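Local coordinates for protein 3-oxo-tetronate kinase (Salmonella typhimurium, PDB 3DQQ) that probably phosphorylates 3-oxo-tetronate to 3-oxo-tetronate 4-phosphate at the expense of ATP, as a member of the four-carbon acid sugar kinase family, at residues S20-N25 and G229-W234; L199-E204 and E208-V213; D45-S50 and L69-K74; S115-L118 and T124-Q127; G168-Q173 and A180-A185. One frame throughout, in Å; residues are numbered along the deposited sequence.

All five contacts belong to the sugar-binding half of the chain, and their chemistry differs with their place. Contact 1, partly buried, joins the end of helix 12-24 to helix 224-235 through an arginine–asparagine pair and a little packing. The other four are buried. Contacts 3 and 5 are purely apolar, each setting a helix against a strand of the parallel sheet, some 29 Å apart between centres. Contact 4 is also apolar but joins a loop to a strand. Contact 2 mixes a weak amide bond with packing and lies between contacts 1, 4 and 5, touching each: R232 of contact 1 ties to its glutamates, while its D200 reaches backbone nitrogens of contacts 4 and 5.

Contact 1 of 5, residues S20-N25 and G229-W234; sequences SFLVEN and GLARQW
R232 grips N25 side-on, sending two nitrogens to one oxygen. R232 NE donates to N25 OD1 at 2.8 Å with a fairly straight N-H...O angle of 161°, and R232 NH2 reaches the same OD1 at 3.1 Å along a more bent path. The oxygen sits in the plane of the guanidinium, at the edge between the two N-H groups. The amide does not share that plane: the two flat groups are 44° apart, which leaves NE well above the carbonyl plane of N25 and NH2 only slightly tilted from it. On the other end of the amide, N25 ND2 gives an almost linear bond to F21 O, at 2.8 Å and 171°, so that both ends of the amide are held and its rotation is fixed. A water accepts from N25 ND2 at 2.7 Å and, weakly, from R232 NH2. The arginine gets to this place by an extended chain from CG to NE. Its remaining nitrogen, NH1, forms salt bridges with E204 and E208, and the guanidinium thereby ties N25 to a third helix.

Beneath the polar pair the packing is small in scale. A231 CB touches N25 CB at 3.7 Å, where the two backbones come nearest, and L22 CD2 lies against the same methyl at 4.1 Å. F21 and L22 extend the contact along helix 224-235 by touching M228 and A227. The whole is a lateral helix–helix contact: the C-terminal end of helix 12-24 and the residue just beyond it against helix 224-235, within a helical layer of the α/β sugar-binding domain.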
# COMPACT_ATOMS: atom_id res chain seq x y z
N SER A 20 11.09 -3.70 -25.51
CA SER A 20 11.95 -2.57 -25.51
C SER A 20 13.39 -3.00 -25.68
O SER A 20 14.14 -2.34 -26.36
CB SER A 20 11.77 -1.79 -24.24
OG SER A 20 12.69 -0.71 -24.26
N PHE A 21 13.79 -4.10 -25.04
CA PHE A 21 15.15 -4.61 -25.21
C PHE A 21 15.40 -5.01 -26.65
O PHE A 21 16.49 -4.78 -27.16
CB PHE A 21 15.45 -5.80 -24.30
CG PHE A 21 15.83 -5.39 -22.93
CD1 PHE A 21 14.90 -5.30 -21.93
CD2 PHE A 21 17.13 -5.06 -22.64
CE1 PHE A 21 15.25 -4.86 -20.65
CE2 PHE A 21 17.49 -4.64 -21.36
CZ PHE A 21 16.54 -4.52 -20.38
N LEU A 22 14.41 -5.58 -27.32
CA LEU A 22 14.64 -5.94 -28.73
C LEU A 22 14.88 -4.68 -29.56
O LEU A 22 15.83 -4.61 -30.35
CB LEU A 22 13.50 -6.79 -29.30
CG LEU A 22 13.23 -8.14 -28.63
CD1 LEU A 22 11.95 -8.77 -29.20
CD2 LEU A 22 14.43 -9.06 -28.75
N VAL A 23 14.06 -3.66 -29.34
CA VAL A 23 14.22 -2.42 -30.10
C VAL A 23 15.52 -1.72 -29.78
O VAL A 23 16.23 -1.28 -30.66
CB VAL A 23 13.01 -1.49 -29.94
CG1 VAL A 23 13.32 -0.13 -30.54
CG2 VAL A 23 11.76 -2.15 -30.58
N GLU A 24 15.86 -1.64 -28.51
CA GLU A 24 17.13 -1.02 -28.11
C GLU A 24 18.34 -1.76 -28.64
O GLU A 24 19.42 -1.21 -28.67
CB GLU A 24 17.24 -0.89 -26.59
CG GLU A 24 16.14 0.02 -26.01
CD GLU A 24 16.20 1.46 -26.57
OE1 GLU A 24 17.30 2.04 -26.46
OE2 GLU A 24 15.19 1.98 -27.12
N ASN A 25 18.17 -3.00 -29.08
CA ASN A 25 19.29 -3.73 -29.61
C ASN A 25 19.09 -4.07 -31.06
O ASN A 25 19.67 -5.02 -31.55
CB ASN A 25 19.53 -4.97 -28.77
CG ASN A 25 20.05 -4.64 -27.41
OD1 ASN A 25 21.23 -4.49 -27.26
ND2 ASN A 25 19.20 -4.50 -26.42
N GLY A 229 20.42 -10.76 -25.80
CA GLY A 229 21.52 -11.52 -26.39
C GLY A 229 21.18 -12.02 -27.77
O GLY A 229 22.04 -12.02 -28.64
N LEU A 230 19.93 -12.45 -27.98
CA LEU A 230 19.51 -12.89 -29.29
C LEU A 230 19.45 -11.71 -30.22
O LEU A 230 19.88 -11.84 -31.35
CB LEU A 230 18.18 -13.61 -29.24
CG LEU A 230 18.22 -14.95 -28.51
CD1 LEU A 230 16.82 -15.33 -28.08
CD2 LEU A 230 18.89 -16.07 -29.34
N ALA A 231 19.02 -10.56 -29.75
CA ALA A 231 18.93 -9.38 -30.62
C ALA A 231 20.29 -9.01 -31.15
O ALA A 231 20.43 -8.72 -32.31
CB ALA A 231 18.32 -8.22 -29.92
N ARG A 232 21.30 -9.06 -30.30
CA ARG A 232 22.64 -8.67 -30.74
C ARG A 232 23.27 -9.62 -31.71
O ARG A 232 24.21 -9.24 -32.41
CB ARG A 232 23.56 -8.53 -29.55
CG ARG A 232 23.09 -7.47 -28.59
CD ARG A 232 24.10 -7.09 -27.59
NE ARG A 232 23.52 -6.04 -26.78
CZ ARG A 232 23.95 -5.66 -25.59
NH1 ARG A 232 25.03 -6.20 -25.05
NH2 ARG A 232 23.30 -4.71 -24.95
N GLN A 233 22.79 -10.86 -31.78
CA GLN A 233 23.20 -11.72 -32.88
C GLN A 233 22.70 -11.18 -34.18
O GLN A 233 23.38 -11.31 -35.18
CB GLN A 233 22.68 -13.12 -32.73
CG GLN A 233 23.58 -13.96 -31.93
CD GLN A 233 24.95 -14.05 -32.51
OE1 GLN A 233 25.12 -14.46 -33.67
NE2 GLN A 233 25.95 -13.68 -31.72
N TRP A 234 21.51 -10.61 -34.21
CA TRP A 234 20.95 -10.14 -35.47
C TRP A 234 21.41 -8.74 -35.73
O TRP A 234 21.39 -8.28 -36.84
CB TRP A 234 19.43 -10.24 -35.48
CG TRP A 234 18.98 -11.62 -35.25
CD1 TRP A 234 18.40 -12.12 -34.14
CD2 TRP A 234 19.11 -12.71 -36.15
NE1 TRP A 234 18.15 -13.45 -34.28
CE2 TRP A 234 18.59 -13.84 -35.51
CE3 TRP A 234 19.61 -12.83 -37.46
CZ2 TRP A 234 18.54 -15.10 -36.13
CZ3 TRP A 234 19.58 -14.08 -38.06
CH2 TRP A 234 19.03 -15.20 -37.40
O HOH W 1 20.27 -3.42 -24.21

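Contact 2 of 5, residues L199-E204 and E208-V213; sequences LDALNE and EIQGEV
Q210 stretches from helix 204-214 back over L199 to the chain that leads into its own helix, closing a β-strand–loop–α-helix turn typical of α/β domains. N203 is the N-cap of that helix, its OD1 accepting from H206 N. The glutamine leaves its backbone with CG opposite the carbonyl carbon (chi1 -70°), and the chain is then extended, which carries the amide the full distance to the loop. There Q210 NE2 approaches D200 O at 2.8 Å, but the N-H...O angle of 122° makes this a weak hydrogen bond. The other end of the amide has a partner elsewhere: OE1 pairs with S115 OG, so the group is oriented from both sides although it is buried.

L199 supplies the apolar bed for this amide. Its side chain and that of Q210 run alongside each other in opposing senses; L199 CD2 lies 3.7 Å from Q210 OE1, and L199 CB is 3.7 Å from Q210 NE2. From the loop, A201 CB flanks Q210 NE2 at 3.8 Å.

Toward solvent, E204 and E208 stand one helical turn apart with their OE1 atoms 4.7 Å from each other. The positive charge of R232, their shared partner, would offset their mutual repulsion. E208 is extended beyond CG, and its CG passes 3.4 Å from E204 O. E204 O also accepts the first-turn helical bond from E208 N at 3.0 Å, with an N-H...O angle of 155°.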
# COMPACT_ATOMS: atom_id res chain seq x y z
N LEU A 199 20.32 -21.75 -17.48
CA LEU A 199 21.56 -21.11 -17.97
C LEU A 199 22.01 -19.98 -17.03
O LEU A 199 21.22 -19.08 -16.71
CB LEU A 199 21.29 -20.53 -19.36
CG LEU A 199 21.49 -21.39 -20.59
CD1 LEU A 199 21.05 -22.79 -20.31
CD2 LEU A 199 20.77 -20.74 -21.80
N ASP A 200 23.25 -20.03 -16.59
CA ASP A 200 23.75 -19.00 -15.71
C ASP A 200 23.99 -17.68 -16.44
O ASP A 200 24.20 -17.65 -17.64
CB ASP A 200 25.07 -19.44 -15.08
CG ASP A 200 24.90 -20.53 -13.96
OD1 ASP A 200 23.80 -21.15 -13.83
OD2 ASP A 200 25.92 -20.77 -13.23
N ALA A 201 23.96 -16.58 -15.70
CA ALA A 201 24.40 -15.29 -16.19
C ALA A 201 24.69 -14.37 -14.98
O ALA A 201 23.86 -14.19 -14.10
CB ALA A 201 23.37 -14.68 -17.09
N LEU A 202 25.90 -13.84 -14.94
CA LEU A 202 26.30 -12.85 -13.96
C LEU A 202 26.43 -11.48 -14.60
O LEU A 202 26.57 -10.48 -13.91
CB LEU A 202 27.65 -13.24 -13.35
CG LEU A 202 27.82 -14.73 -12.98
CD1 LEU A 202 29.24 -15.03 -12.38
CD2 LEU A 202 26.64 -15.20 -12.06
N ASN A 203 26.41 -11.41 -15.92
CA ASN A 203 26.72 -10.17 -16.60
C ASN A 203 26.26 -10.28 -18.04
O ASN A 203 26.01 -11.37 -18.55
CB ASN A 203 28.22 -9.90 -16.56
CG ASN A 203 29.01 -11.02 -17.14
OD1 ASN A 203 28.76 -11.48 -18.25
ND2 ASN A 203 29.99 -11.48 -16.42
N GLU A 204 26.23 -9.14 -18.71
CA GLU A 204 25.70 -9.13 -20.05
C GLU A 204 26.52 -9.96 -21.06
O GLU A 204 25.97 -10.50 -21.99
CB GLU A 204 25.36 -7.69 -20.48
CG GLU A 204 26.38 -6.83 -21.26
CD GLU A 204 25.70 -5.49 -21.73
OE1 GLU A 204 26.29 -4.75 -22.58
OE2 GLU A 204 24.56 -5.22 -21.23
N GLU A 208 25.14 -12.52 -23.98
CA GLU A 208 25.55 -12.45 -25.37
C GLU A 208 26.00 -13.81 -25.85
O GLU A 208 25.70 -14.21 -26.97
CB GLU A 208 26.65 -11.44 -25.57
CG GLU A 208 26.24 -9.98 -25.36
CD GLU A 208 27.41 -8.97 -25.57
OE1 GLU A 208 27.17 -7.85 -26.06
OE2 GLU A 208 28.59 -9.32 -25.26
N ILE A 209 26.72 -14.55 -25.00
CA ILE A 209 27.16 -15.89 -25.37
C ILE A 209 25.95 -16.82 -25.55
O ILE A 209 25.90 -17.64 -26.45
CB ILE A 209 28.13 -16.45 -24.32
CG1 ILE A 209 29.41 -15.62 -24.32
CG2 ILE A 209 28.46 -17.92 -24.58
CD1 ILE A 209 30.25 -15.68 -23.02
N GLN A 210 24.95 -16.68 -24.68
CA GLN A 210 23.79 -17.55 -24.77
C GLN A 210 23.09 -17.28 -26.09
O GLN A 210 22.74 -18.21 -26.81
CB GLN A 210 22.83 -17.32 -23.62
CG GLN A 210 23.25 -17.76 -22.23
CD GLN A 210 22.23 -17.29 -21.18
OE1 GLN A 210 21.07 -17.06 -21.53
NE2 GLN A 210 22.63 -17.16 -19.91
N GLY A 211 22.92 -15.98 -26.38
CA GLY A 211 22.32 -15.51 -27.61
C GLY A 211 23.01 -16.12 -28.78
O GLY A 211 22.39 -16.58 -29.72
N GLU A 212 24.32 -16.17 -28.73
CA GLU A 212 25.07 -16.71 -29.82
C GLU A 212 24.90 -18.21 -29.96
O GLU A 212 24.92 -18.74 -31.06
CB GLU A 212 26.54 -16.38 -29.63
CG GLU A 212 27.41 -16.72 -30.85
CD GLU A 212 28.76 -15.99 -30.83
OE1 GLU A 212 28.90 -15.08 -29.95
OE2 GLU A 212 29.67 -16.33 -31.67
N VAL A 213 24.77 -18.91 -28.84
CA VAL A 213 24.62 -20.35 -28.86
C VAL A 213 23.21 -20.70 -29.37
O VAL A 213 23.07 -21.61 -30.16
CB VAL A 213 24.87 -20.94 -27.45
CG1 VAL A 213 24.54 -22.40 -27.42
CG2 VAL A 213 26.30 -20.68 -27.03

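Contact 3 of 5, residues D45-S50 and L69-K74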
# COMPACT_ATOMS: atom_id res chain seq x y z
N ASP A 45 10.37 -6.97 -37.04
CA ASP A 45 10.99 -8.28 -37.16
C ASP A 45 10.65 -9.20 -36.01
O ASP A 45 10.88 -10.39 -36.10
CB ASP A 45 12.50 -8.16 -37.20
CG ASP A 45 13.01 -7.32 -38.37
OD1 ASP A 45 12.31 -7.16 -39.41
OD2 ASP A 45 14.15 -6.81 -38.24
N ALA A 46 10.16 -8.64 -34.91
CA ALA A 46 9.72 -9.40 -33.75
C ALA A 46 8.28 -8.98 -33.44
O ALA A 46 7.92 -7.86 -33.68
CB ALA A 46 10.63 -9.14 -32.58
N VAL A 47 7.48 -9.91 -32.94
CA VAL A 47 6.20 -9.61 -32.37
C VAL A 47 6.16 -10.13 -30.94
O VAL A 47 6.49 -11.26 -30.70
CB VAL A 47 5.04 -10.22 -33.17
CG1 VAL A 47 3.71 -9.88 -32.51
CG2 VAL A 47 5.05 -9.69 -34.55
N VAL A 48 5.76 -9.29 -29.99
CA VAL A 48 5.62 -9.74 -28.62
C VAL A 48 4.13 -9.78 -28.34
O VAL A 48 3.47 -8.76 -28.37
CB VAL A 48 6.32 -8.77 -27.65
CG1 VAL A 48 6.02 -9.17 -26.23
CG2 VAL A 48 7.81 -8.72 -27.96
N ILE A 49 3.59 -10.98 -28.11
CA ILE A 49 2.20 -11.13 -27.72
C ILE A 49 2.09 -11.13 -26.20
O ILE A 49 2.70 -11.95 -25.52
CB ILE A 49 1.62 -12.45 -28.24
CG1 ILE A 49 1.65 -12.49 -29.77
CG2 ILE A 49 0.20 -12.67 -27.69
CD1 ILE A 49 1.65 -13.88 -30.32
N SER A 50 1.29 -10.20 -25.68
CA SER A 50 1.06 -10.06 -24.23
C SER A 50 -0.22 -10.75 -23.74
O SER A 50 -1.27 -10.42 -24.18
CB SER A 50 0.93 -8.59 -23.90
OG SER A 50 1.13 -8.43 -22.51
N LEU A 69 0.67 -19.28 -30.12
CA LEU A 69 1.62 -20.03 -30.95
C LEU A 69 1.03 -20.36 -32.32
O LEU A 69 1.74 -20.27 -33.32
CB LEU A 69 2.06 -21.29 -30.24
CG LEU A 69 3.05 -22.16 -30.98
CD1 LEU A 69 4.39 -21.46 -31.13
CD2 LEU A 69 3.25 -23.51 -30.27
N VAL A 70 -0.26 -20.72 -32.38
CA VAL A 70 -0.91 -21.01 -33.65
C VAL A 70 -0.82 -19.80 -34.53
O VAL A 70 -0.54 -19.91 -35.71
CB VAL A 70 -2.39 -21.45 -33.53
CG1 VAL A 70 -3.12 -21.31 -34.94
CG2 VAL A 70 -2.52 -22.90 -33.01
N TRP A 71 -1.02 -18.64 -33.97
CA TRP A 71 -0.90 -17.45 -34.77
C TRP A 71 0.53 -17.18 -35.24
O TRP A 71 0.74 -16.87 -36.39
CB TRP A 71 -1.41 -16.27 -33.99
CG TRP A 71 -1.44 -15.00 -34.76
CD1 TRP A 71 -2.44 -14.53 -35.52
CD2 TRP A 71 -0.40 -14.02 -34.82
NE1 TRP A 71 -2.11 -13.31 -36.05
CE2 TRP A 71 -0.85 -12.99 -35.65
CE3 TRP A 71 0.88 -13.94 -34.27
CZ2 TRP A 71 -0.07 -11.87 -35.92
CZ3 TRP A 71 1.65 -12.82 -34.54
CH2 TRP A 71 1.17 -11.81 -35.35
N LEU A 72 1.50 -17.25 -34.34
CA LEU A 72 2.88 -17.01 -34.70
C LEU A 72 3.31 -17.97 -35.80
O LEU A 72 3.99 -17.58 -36.73
CB LEU A 72 3.79 -17.20 -33.49
CG LEU A 72 3.76 -16.12 -32.42
CD1 LEU A 72 4.60 -16.54 -31.17
CD2 LEU A 72 4.24 -14.82 -33.05
N LYS A 73 2.92 -19.23 -35.69
CA LYS A 73 3.28 -20.21 -36.72
C LYS A 73 2.65 -19.85 -38.06
O LYS A 73 3.25 -19.98 -39.08
CB LYS A 73 2.82 -21.60 -36.33
CG LYS A 73 3.80 -22.38 -35.53
CD LYS A 73 3.13 -23.78 -35.20
CE LYS A 73 4.17 -24.98 -34.89
NZ LYS A 73 3.70 -25.80 -33.70
N LYS A 74 1.43 -19.39 -38.03
CA LYS A 74 0.78 -18.92 -39.24
C LYS A 74 1.53 -17.77 -39.89
O LYS A 74 1.53 -17.65 -41.06
CB LYS A 74 -0.62 -18.49 -38.87
CG LYS A 74 -1.56 -18.18 -39.99
CD LYS A 74 -3.05 -18.16 -39.46
CE LYS A 74 -3.45 -19.65 -38.93
NZ LYS A 74 -4.38 -19.76 -37.70
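V47 opens the contact by directing a methyl at the indole of W71, CG1 meeting CZ3 at 4.1 Å. That branch stands opposite the backbone N (chi1 179°), and the valine side chain lies roughly perpendicular to that of the tryptophan. The six-membered part of the indole is what reaches the strand, whereas the pyrrole nitrogen lies on the far side of the ring system and donates to G38 O. This bond steadies the rotation of a buried aromatic group and satisfies its one polar atom.

V48, next in sequence, points away from helix 58-74 and packs on A15 and A19 of helix 12-24, as expected where a strand alternates its side chains between two helical layers.

I49 returns to the first face and makes the closer contacts. Its CD1 comes 4.0 Å from W71 CE3 and 3.7 Å from L72 CG, entering beside the fork of the leucine, whose CD2 is 3.9 Å away. Isoleucine and leucine meet head-on, end against end. W71 and L72, adjacent on the helix, thus share this one methyl, while V47 meets only the tryptophan of the two. No hydrogen bond passes between the segments; the contact is apolar packing.

The axes of strand 46-50 and helix 69-74 lie 10.7 Å apart at closest approach, with directions 165° apart and hence almost antiparallel. With helix 12-24 on the other face of the strand, this is the helix–sheet–helix layering of a three-layer α/β/α domain.

Contact 4 of 5, residues S115-L118 and T124-Q127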
# COMPACT_ATOMS: atom_id res chain seq x y z
N SER A 115 16.25 -19.19 -19.02
CA SER A 115 17.22 -18.13 -18.75
C SER A 115 16.61 -16.85 -18.17
O SER A 115 16.38 -15.88 -18.88
CB SER A 115 17.95 -17.79 -20.03
OG SER A 115 19.10 -17.00 -19.75
N PRO A 116 16.36 -16.83 -16.86
CA PRO A 116 15.73 -15.66 -16.22
C PRO A 116 16.61 -14.43 -16.02
O PRO A 116 16.08 -13.33 -15.92
CB PRO A 116 15.35 -16.18 -14.85
CG PRO A 116 15.59 -17.61 -14.88
CD PRO A 116 16.62 -17.89 -15.90
N ALA A 117 17.92 -14.58 -15.98
CA ALA A 117 18.76 -13.48 -15.56
C ALA A 117 18.50 -12.20 -16.32
O ALA A 117 18.26 -12.22 -17.51
CB ALA A 117 20.23 -13.84 -15.71
N LEU A 118 18.59 -11.09 -15.61
CA LEU A 118 18.77 -9.77 -16.18
C LEU A 118 19.73 -8.94 -15.25
O LEU A 118 19.30 -8.14 -14.39
CB LEU A 118 17.39 -9.14 -16.30
CG LEU A 118 17.32 -7.77 -16.95
CD1 LEU A 118 17.85 -7.79 -18.39
CD2 LEU A 118 15.85 -7.32 -16.80
N THR A 124 20.69 -12.40 -11.19
CA THR A 124 21.76 -13.18 -11.74
C THR A 124 21.50 -14.62 -11.40
O THR A 124 20.75 -14.91 -10.50
CB THR A 124 23.15 -12.64 -11.27
OG1 THR A 124 23.17 -12.54 -9.86
CG2 THR A 124 23.43 -11.21 -11.86
N VAL A 125 22.11 -15.53 -12.12
CA VAL A 125 21.95 -16.92 -11.85
C VAL A 125 23.34 -17.56 -11.81
O VAL A 125 24.13 -17.40 -12.75
CB VAL A 125 21.08 -17.60 -12.96
CG1 VAL A 125 21.12 -19.12 -12.80
CG2 VAL A 125 19.68 -17.04 -12.92
N TYR A 126 23.63 -18.30 -10.74
CA TYR A 126 24.93 -19.01 -10.60
C TYR A 126 24.69 -20.42 -10.11
O TYR A 126 23.96 -20.62 -9.15
CB TYR A 126 25.86 -18.24 -9.66
CG TYR A 126 27.20 -18.91 -9.50
CD1 TYR A 126 27.59 -19.47 -8.28
CD2 TYR A 126 28.06 -18.99 -10.54
CE1 TYR A 126 28.79 -20.09 -8.14
CE2 TYR A 126 29.28 -19.61 -10.39
CZ TYR A 126 29.63 -20.16 -9.20
OH TYR A 126 30.83 -20.77 -9.12
N GLN A 127 25.28 -21.40 -10.79
CA GLN A 127 25.01 -22.82 -10.56
C GLN A 127 23.53 -23.22 -10.55
O GLN A 127 23.14 -24.28 -9.98
CB GLN A 127 25.65 -23.29 -9.27
CG GLN A 127 27.12 -23.00 -9.19
CD GLN A 127 27.95 -23.75 -10.18
OE1 GLN A 127 27.65 -24.87 -10.59
NE2 GLN A 127 29.02 -23.13 -10.59
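V125 presents one methyl to both P116 and A117. Its CG2 lies 4.3 Å from A117 CB and 4.4 Å from P116 CD; CG2, the branch opposite the carbonyl carbon, does the touching on the loop side. CB of A117, which points toward the strand, also comes 4.3 Å from T124 CA, close to where the two backbones are nearest, A117 CA to T124 CA at 4.9 Å. All these approaches are loose van der Waals contacts, and no hydrogen bond crosses between the segments.

The next shell surrounds these groups. L155 of helix 155-160 touches P116 and V125 together, and A201 lies against A117 while its backbone is hydrogen-bonded to that of V125. On the loop, P116 O accepts from S86 OG, which anchors the turn just after the strand. On the other segment T124 is paired with F131 through the backbone, and V125 rests on L130, both in strand 129-132.

Two sheet systems meet in this place. The loop leaving strand 112-115 of the parallel sheet closes against strand 123-126, the first strand of a small antiparallel meander completed by strands 129-132 and 135-136.

Contact 5 of 5, residues G168-Q173 and A180-A185; sequences GVIPAQ and AATRAA
T182, whose methyl meets I170, is fixed by its hydroxyl: OG1 hydrogen-bonds to G178 O, just before the start of helix 179-191. This leaves CG2 anti to the backbone N (chi1 of OG1 -55°) and turned to the strand, where it lies 4.0 Å from I170 CG2. The polar branch thus serves the helix and the apolar branch the interface.

I170 carries the contact. Its two branches divide the work, CG2 going to T182 while CD1 extends to A185, whose CB is 3.7 Å away. T182 and A185 are spaced three residues apart and therefore offer neighbouring patches of one helix face to a single isoleucine. L175, L186 and L189 complete the apolar surroundings of I170.

After P171, the N-cap of helix 172-177, the backbone nitrogen of A172 donates to D200 OD2, which also accepts from Q127 N; one carboxylate oxygen therefore links this turn with a neighbouring loop. Strand 167-170 is the outermost of the parallel strands and bonds to strand 196-199, while helix 179-191 covers it and touches helix 204-214 through T182 and V213.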
# COMPACT_ATOMS: atom_id res chain seq x y z
N GLY A 168 18.40 -29.43 -15.94
CA GLY A 168 19.84 -29.37 -15.73
C GLY A 168 20.33 -27.96 -15.57
O GLY A 168 19.54 -27.08 -15.42
N VAL A 169 21.64 -27.76 -15.56
CA VAL A 169 22.26 -26.45 -15.36
C VAL A 169 23.48 -26.29 -16.28
O VAL A 169 24.19 -27.21 -16.47
CB VAL A 169 22.72 -26.22 -13.89
CG1 VAL A 169 23.37 -24.84 -13.75
CG2 VAL A 169 21.54 -26.32 -12.93
N ILE A 170 23.66 -25.12 -16.90
CA ILE A 170 24.91 -24.77 -17.56
C ILE A 170 25.52 -23.67 -16.70
O ILE A 170 25.03 -22.58 -16.67
CB ILE A 170 24.72 -24.25 -19.00
CG1 ILE A 170 23.95 -25.26 -19.84
CG2 ILE A 170 26.06 -23.93 -19.66
CD1 ILE A 170 24.67 -26.49 -20.11
N PRO A 171 26.60 -23.96 -16.02
CA PRO A 171 27.21 -22.93 -15.16
C PRO A 171 28.01 -21.84 -15.87
O PRO A 171 28.56 -22.06 -16.94
CB PRO A 171 28.17 -23.75 -14.28
CG PRO A 171 28.50 -24.92 -15.11
CD PRO A 171 27.37 -25.22 -16.02
N ALA A 172 28.10 -20.69 -15.22
CA ALA A 172 28.91 -19.54 -15.69
C ALA A 172 30.25 -19.95 -16.27
O ALA A 172 30.65 -19.53 -17.36
CB ALA A 172 29.12 -18.60 -14.56
N GLN A 173 30.95 -20.80 -15.55
CA GLN A 173 32.26 -21.24 -16.03
C GLN A 173 32.24 -21.86 -17.43
O GLN A 173 33.22 -21.70 -18.17
CB GLN A 173 32.88 -22.22 -15.05
CG GLN A 173 33.37 -21.55 -13.80
CD GLN A 173 32.35 -21.46 -12.68
OE1 GLN A 173 31.18 -21.89 -12.82
NE2 GLN A 173 32.78 -20.89 -11.53
N ALA A 180 31.53 -23.15 -28.22
CA ALA A 180 31.68 -24.58 -28.51
C ALA A 180 31.45 -25.41 -27.26
O ALA A 180 30.73 -26.43 -27.32
CB ALA A 180 33.03 -24.87 -29.12
N ALA A 181 32.02 -24.95 -26.14
CA ALA A 181 31.89 -25.59 -24.82
C ALA A 181 30.44 -25.58 -24.37
O ALA A 181 29.94 -26.57 -23.85
CB ALA A 181 32.80 -24.90 -23.76
N THR A 182 29.78 -24.44 -24.54
CA THR A 182 28.42 -24.32 -24.07
C THR A 182 27.51 -25.20 -24.88
O THR A 182 26.62 -25.86 -24.34
CB THR A 182 27.90 -22.89 -24.12
OG1 THR A 182 28.79 -22.05 -23.38
CG2 THR A 182 26.51 -22.79 -23.51
N ARG A 183 27.75 -25.27 -26.17
CA ARG A 183 26.90 -26.09 -27.06
C ARG A 183 27.16 -27.57 -26.81
O ARG A 183 26.28 -28.39 -26.93
CB ARG A 183 27.14 -25.60 -28.49
CG ARG A 183 26.91 -26.48 -29.64
CD ARG A 183 27.15 -25.54 -30.86
NE ARG A 183 27.72 -26.11 -32.09
CZ ARG A 183 28.93 -26.68 -32.20
NH1 ARG A 183 29.72 -26.90 -31.13
NH2 ARG A 183 29.32 -27.09 -33.39
N ALA A 184 28.36 -27.91 -26.39
CA ALA A 184 28.66 -29.29 -26.09
C ALA A 184 27.92 -29.68 -24.82
O ALA A 184 27.31 -30.75 -24.76
CB ALA A 184 30.15 -29.49 -25.95
N ALA A 185 27.94 -28.82 -23.81
CA ALA A 185 27.31 -29.12 -22.52
C ALA A 185 25.78 -29.25 -22.72
O ALA A 185 25.12 -30.10 -22.11
CB ALA A 185 27.66 -28.08 -21.49